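Local coordinates for aminomethyltransferase (Bartonella henselae, PDB 3GIR), which is an aminomethyltransferase-family protein that pairs a folate-binding domain with a C-terminal barrel domain, as in glycine cleavage T-proteins, at residues E90-A101 and L156-V167. Sequence-based numbering, arbitrary orientation.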
loop_
_atom_site.group_PDB
_atom_site.type_symbol
_atom_site.label_atom_id
_atom_site.label_comp_id
_atom_site.label_asym_id
_atom_site.label_seq_id
_atom_site.Cartn_x
_atom_site.Cartn_y
_atom_site.Cartn_z
ATOM N N GLU A 90 -18.555 -10.632 6.979
ATOM C CA GLU A 90 -19.521 -10.609 8.057
ATOM C C GLU A 90 -20.197 -11.980 8.161
ATOM O O GLU A 90 -20.641 -12.458 7.147
ATOM C CB GLU A 90 -20.580 -9.539 7.709
ATOM C CG GLU A 90 -21.688 -9.420 8.704
ATOM C CD GLU A 90 -22.657 -8.280 8.429
ATOM O OE1 GLU A 90 -22.612 -7.658 7.313
ATOM O OE2 GLU A 90 -23.490 -8.037 9.336
ATOM N N GLY A 91 -20.336 -12.518 9.356
ATOM C CA GLY A 91 -21.186 -13.687 9.572
ATOM C C GLY A 91 -20.592 -14.502 10.690
ATOM O O GLY A 91 -19.498 -14.245 11.208
ATOM N N PRO A 92 -21.319 -15.550 11.092
ATOM C CA PRO A 92 -20.912 -16.222 12.315
ATOM C C PRO A 92 -19.607 -16.969 12.230
ATOM O O PRO A 92 -18.997 -17.223 13.232
ATOM C CB PRO A 92 -22.071 -17.187 12.611
ATOM C CG PRO A 92 -22.845 -17.252 11.388
ATOM C CD PRO A 92 -22.631 -15.975 10.597
ATOM N N LYS A 93 -19.200 -17.333 11.029
ATOM C CA LYS A 93 -17.924 -17.995 10.831
ATOM C C LYS A 93 -16.912 -17.126 10.083
ATOM O O LYS A 93 -16.000 -17.650 9.441
ATOM C CB LYS A 93 -18.146 -19.331 10.139
ATOM C CG LYS A 93 -19.116 -20.231 10.990
ATOM C CD LYS A 93 -18.474 -20.610 12.336
ATOM C CE LYS A 93 -19.398 -21.562 13.187
ATOM N NZ LYS A 93 -18.742 -21.805 14.542
ATOM N N ALA A 94 -17.069 -15.806 10.190
ATOM C CA ALA A 94 -16.069 -14.886 9.583
ATOM C C ALA A 94 -14.659 -15.138 10.038
ATOM O O ALA A 94 -13.704 -15.101 9.227
ATOM C CB ALA A 94 -16.486 -13.411 9.844
ATOM N N VAL A 95 -14.467 -15.356 11.337
ATOM C CA VAL A 95 -13.128 -15.671 11.875
ATOM C C VAL A 95 -12.459 -16.882 11.226
ATOM O O VAL A 95 -11.276 -16.848 10.851
ATOM C CB VAL A 95 -13.167 -15.857 13.429
ATOM C CG1 VAL A 95 -11.849 -16.460 14.014
ATOM C CG2 VAL A 95 -13.523 -14.509 14.100
ATOM N N GLU A 96 -13.181 -17.996 11.122
ATOM C CA GLU A 96 -12.661 -19.172 10.527
ATOM C C GLU A 96 -12.412 -19.004 9.001
ATOM O O GLU A 96 -11.423 -19.435 8.463
ATOM C CB GLU A 96 -13.678 -20.301 10.773
ATOM C CG GLU A 96 -13.807 -20.631 12.234
ATOM C CD GLU A 96 -14.753 -19.768 13.102
ATOM O OE1 GLU A 96 -15.429 -18.796 12.637
ATOM O OE2 GLU A 96 -14.785 -20.067 14.342
ATOM N N PHE A 97 -13.306 -18.312 8.330
ATOM C CA PHE A 97 -13.111 -18.046 6.938
ATOM C C PHE A 97 -11.793 -17.248 6.704
ATOM O O PHE A 97 -10.961 -17.590 5.825
ATOM C CB PHE A 97 -14.284 -17.300 6.380
ATOM C CG PHE A 97 -13.972 -16.634 5.066
ATOM C CD1 PHE A 97 -13.493 -17.347 3.959
ATOM C CD2 PHE A 97 -14.131 -15.255 4.959
ATOM C CE1 PHE A 97 -13.186 -16.691 2.806
ATOM C CE2 PHE A 97 -13.733 -14.604 3.806
ATOM C CZ PHE A 97 -13.303 -15.299 2.742
ATOM N N LEU A 98 -11.609 -16.193 7.492
ATOM C CA LEU A 98 -10.443 -15.312 7.328
ATOM C C LEU A 98 -9.152 -16.020 7.604
ATOM O O LEU A 98 -8.166 -15.801 6.905
ATOM C CB LEU A 98 -10.603 -13.982 8.104
ATOM C CG LEU A 98 -11.631 -13.066 7.434
ATOM C CD1 LEU A 98 -11.992 -11.993 8.489
ATOM C CD2 LEU A 98 -11.085 -12.429 6.127
ATOM N N SER A 99 -9.163 -16.915 8.593
ATOM C CA SER A 99 -7.931 -17.673 8.909
ATOM C C SER A 99 -7.603 -18.751 7.891
ATOM O O SER A 99 -6.498 -19.236 7.858
ATOM C CB SER A 99 -8.063 -18.275 10.315
ATOM O OG SER A 99 -8.424 -17.320 11.251
ATOM N N TYR A 100 -8.547 -19.102 7.045
ATOM C CA TYR A 100 -8.284 -19.942 5.879
ATOM C C TYR A 100 -7.877 -19.142 4.654
ATOM O O TYR A 100 -6.909 -19.452 3.946
ATOM C CB TYR A 100 -9.516 -20.756 5.590
ATOM C CG TYR A 100 -9.450 -21.498 4.285
ATOM C CD1 TYR A 100 -8.544 -22.537 4.100
ATOM C CD2 TYR A 100 -10.272 -21.181 3.235
ATOM C CE1 TYR A 100 -8.464 -23.202 2.907
ATOM C CE2 TYR A 100 -10.224 -21.871 2.038
ATOM C CZ TYR A 100 -9.302 -22.919 1.896
ATOM O OH TYR A 100 -9.181 -23.584 0.707
ATOM N N ALA A 101 -8.603 -18.043 4.411
ATOM C CA ALA A 101 -8.349 -17.266 3.202
ATOM C C ALA A 101 -7.028 -16.576 3.211
ATOM O O ALA A 101 -6.387 -16.425 2.164
ATOM C CB ALA A 101 -9.505 -16.214 2.908
ATOM N N LEU A 156 -11.992 -14.362 -2.877
ATOM C CA LEU A 156 -12.465 -14.460 -1.495
ATOM C C LEU A 156 -13.809 -15.191 -1.413
ATOM O O LEU A 156 -14.021 -15.990 -0.550
ATOM C CB LEU A 156 -12.571 -13.032 -0.904
ATOM C CG LEU A 156 -11.219 -12.415 -0.504
ATOM C CD1 LEU A 156 -11.349 -10.896 -0.294
ATOM C CD2 LEU A 156 -10.610 -12.994 0.765
ATOM N N GLU A 157 -14.682 -14.879 -2.361
ATOM C CA GLU A 157 -16.017 -15.500 -2.478
ATOM C C GLU A 157 -15.870 -17.016 -2.666
ATOM O O GLU A 157 -16.569 -17.809 -2.029
ATOM C CB GLU A 157 -16.742 -14.916 -3.686
ATOM C CG GLU A 157 -18.125 -14.690 -3.540
ATOM C CD GLU A 157 -18.764 -13.979 -4.740
ATOM O OE1 GLU A 157 -19.779 -13.349 -4.469
ATOM O OE2 GLU A 157 -18.276 -14.073 -5.919
ATOM N N LYS A 158 -14.924 -17.460 -3.495
ATOM C CA LYS A 158 -14.711 -18.893 -3.641
ATOM C C LYS A 158 -14.143 -19.514 -2.376
ATOM O O LYS A 158 -14.510 -20.600 -1.997
ATOM C CB LYS A 158 -13.783 -19.207 -4.828
ATOM C CG LYS A 158 -14.313 -18.779 -6.196
ATOM C CD LYS A 158 -13.234 -18.986 -7.251
ATOM C CE LYS A 158 -13.730 -18.446 -8.560
ATOM N NZ LYS A 158 -12.663 -18.235 -9.600
ATOM N N ARG A 159 -13.195 -18.868 -1.713
ATOM C CA ARG A 159 -12.657 -19.417 -0.441
ATOM C C ARG A 159 -13.691 -19.430 0.692
ATOM O O ARG A 159 -13.518 -20.159 1.700
ATOM C CB ARG A 159 -11.378 -18.622 -0.025
ATOM C CG ARG A 159 -10.219 -18.824 -0.999
ATOM C CD ARG A 159 -8.923 -18.074 -0.642
ATOM N NE ARG A 159 -8.038 -18.115 -1.795
ATOM C CZ ARG A 159 -6.767 -17.771 -1.815
ATOM N NH1 ARG A 159 -6.134 -17.392 -0.701
ATOM N NH2 ARG A 159 -6.168 -17.808 -2.984
ATOM N N ALA A 160 -14.736 -18.614 0.549
ATOM C CA ALA A 160 -15.855 -18.584 1.473
ATOM C C ALA A 160 -16.937 -19.628 1.203
ATOM O O ALA A 160 -17.855 -19.752 2.000
ATOM C CB ALA A 160 -16.484 -17.172 1.528
ATOM N N PHE A 161 -16.825 -20.359 0.106
ATOM C CA PHE A 161 -17.896 -21.337 -0.254
ATOM C C PHE A 161 -18.257 -22.263 0.919
ATOM O O PHE A 161 -19.444 -22.516 1.193
ATOM C CB PHE A 161 -17.463 -22.214 -1.407
ATOM C CG PHE A 161 -17.586 -21.608 -2.778
ATOM C CD1 PHE A 161 -18.392 -20.510 -3.060
ATOM C CD2 PHE A 161 -16.828 -22.137 -3.799
ATOM C CE1 PHE A 161 -18.485 -20.021 -4.374
ATOM C CE2 PHE A 161 -16.963 -21.636 -5.082
ATOM C CZ PHE A 161 -17.737 -20.605 -5.335
ATOM N N GLY A 162 -17.258 -22.776 1.598
ATOM C CA GLY A 162 -17.559 -23.654 2.735
ATOM C C GLY A 162 -18.077 -22.989 4.008
ATOM O O GLY A 162 -18.621 -23.664 4.921
ATOM N N PHE A 163 -17.957 -21.666 4.116
ATOM C CA PHE A 163 -18.124 -21.040 5.415
ATOM C C PHE A 163 -19.404 -20.289 5.534
ATOM O O PHE A 163 -19.944 -19.777 4.551
ATOM C CB PHE A 163 -16.958 -20.042 5.701
ATOM C CG PHE A 163 -15.634 -20.686 5.834
ATOM C CD1 PHE A 163 -15.200 -21.160 7.069
ATOM C CD2 PHE A 163 -14.800 -20.837 4.741
ATOM C CE1 PHE A 163 -13.972 -21.774 7.164
ATOM C CE2 PHE A 163 -13.639 -21.444 4.847
ATOM C CZ PHE A 163 -13.214 -21.892 6.091
ATOM N N GLU A 164 -19.912 -20.207 6.745
ATOM C CA GLU A 164 -21.140 -19.401 6.981
ATOM C C GLU A 164 -20.731 -17.960 7.254
ATOM O O GLU A 164 -20.613 -17.499 8.375
ATOM C CB GLU A 164 -22.013 -19.941 8.110
ATOM C CG GLU A 164 -23.383 -19.238 8.131
ATOM C CD GLU A 164 -24.302 -19.681 9.237
ATOM O OE1 GLU A 164 -23.876 -20.442 10.135
ATOM O OE2 GLU A 164 -25.474 -19.251 9.207
ATOM N N CYS A 165 -20.481 -17.264 6.175
ATOM C CA CYS A 165 -19.967 -15.894 6.213
ATOM C C CYS A 165 -20.360 -15.270 4.886
ATOM O O CYS A 165 -20.514 -15.990 3.886
ATOM C CB CYS A 165 -18.429 -15.907 6.382
ATOM S SG CYS A 165 -17.616 -14.271 6.507
ATOM N N GLN A 166 -20.458 -13.946 4.855
ATOM C CA GLN A 166 -20.689 -13.234 3.610
ATOM C C GLN A 166 -19.512 -12.280 3.307
ATOM O O GLN A 166 -18.919 -11.761 4.231
ATOM C CB GLN A 166 -21.965 -12.398 3.711
ATOM C CG GLN A 166 -23.257 -13.226 3.935
ATOM C CD GLN A 166 -23.540 -14.258 2.851
ATOM O OE1 GLN A 166 -23.836 -15.434 3.150
ATOM N NE2 GLN A 166 -23.467 -13.834 1.592
ATOM N N VAL A 167 -19.225 -12.105 2.041
ATOM C CA VAL A 167 -18.203 -11.192 1.529
ATOM C C VAL A 167 -18.966 -10.199 0.679
ATOM O O VAL A 167 -19.678 -10.600 -0.253
ATOM C CB VAL A 167 -17.219 -12.007 0.633
ATOM C CG1 VAL A 167 -16.095 -11.191 0.089
ATOM C CG2 VAL A 167 -16.630 -13.196 1.473
#
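E90 and Q166 form an antiparallel hydrogen-bonded pair: E90 N gives to Q166 O, and Q166 N returns a short bond of 2.7 Å to E90 O. At G91 the backbones close to 4.2 Å between its CA and C165 CA, a spacing that leaves no room for a side chain. The P92 ring lies across the extended chain of E164 in the conformer described, one of two. K93, at the N-cap position of helix 94-101, donates a backbone hydrogen bond from K93 N to E164 O (3.0 Å), so the last residue before the helix is tied to the inverse gamma turn centred on E164. In the conformer modelled here, also one of two, C165 SG lies 3.5 Å from A94 CA and touches A94 CB.

F97 is the hub. Its CA sits 3.6 Å above the centre of the F163 ring, a CH-pi contact only 6° off the ring normal. With CG anti to the backbone N (chi1 163°), its own ring reaches past that sulfur position to L156 and V167, while A160 CB covers one face, displaced toward the rim. The F97 and F163 planes meet obliquely at 56°; Y100 completes the aromatic cluster, its CD2 3.7 Å from F163 CE2. At the helix end, R159 NH1 bonds A101 O in the carbonyl plane, on a lone pair; R159 NE is in a salt bridge with E155, and NH2 hydrogen-bonds L120 O.

Strand 85-90 thus pairs with strand 166-169 at the edge of a five-stranded antiparallel sheet in the folate-binding family region, and helix 94-101 packs beside the end of helix 149-159, with F97 touching V89 of strand 85-90.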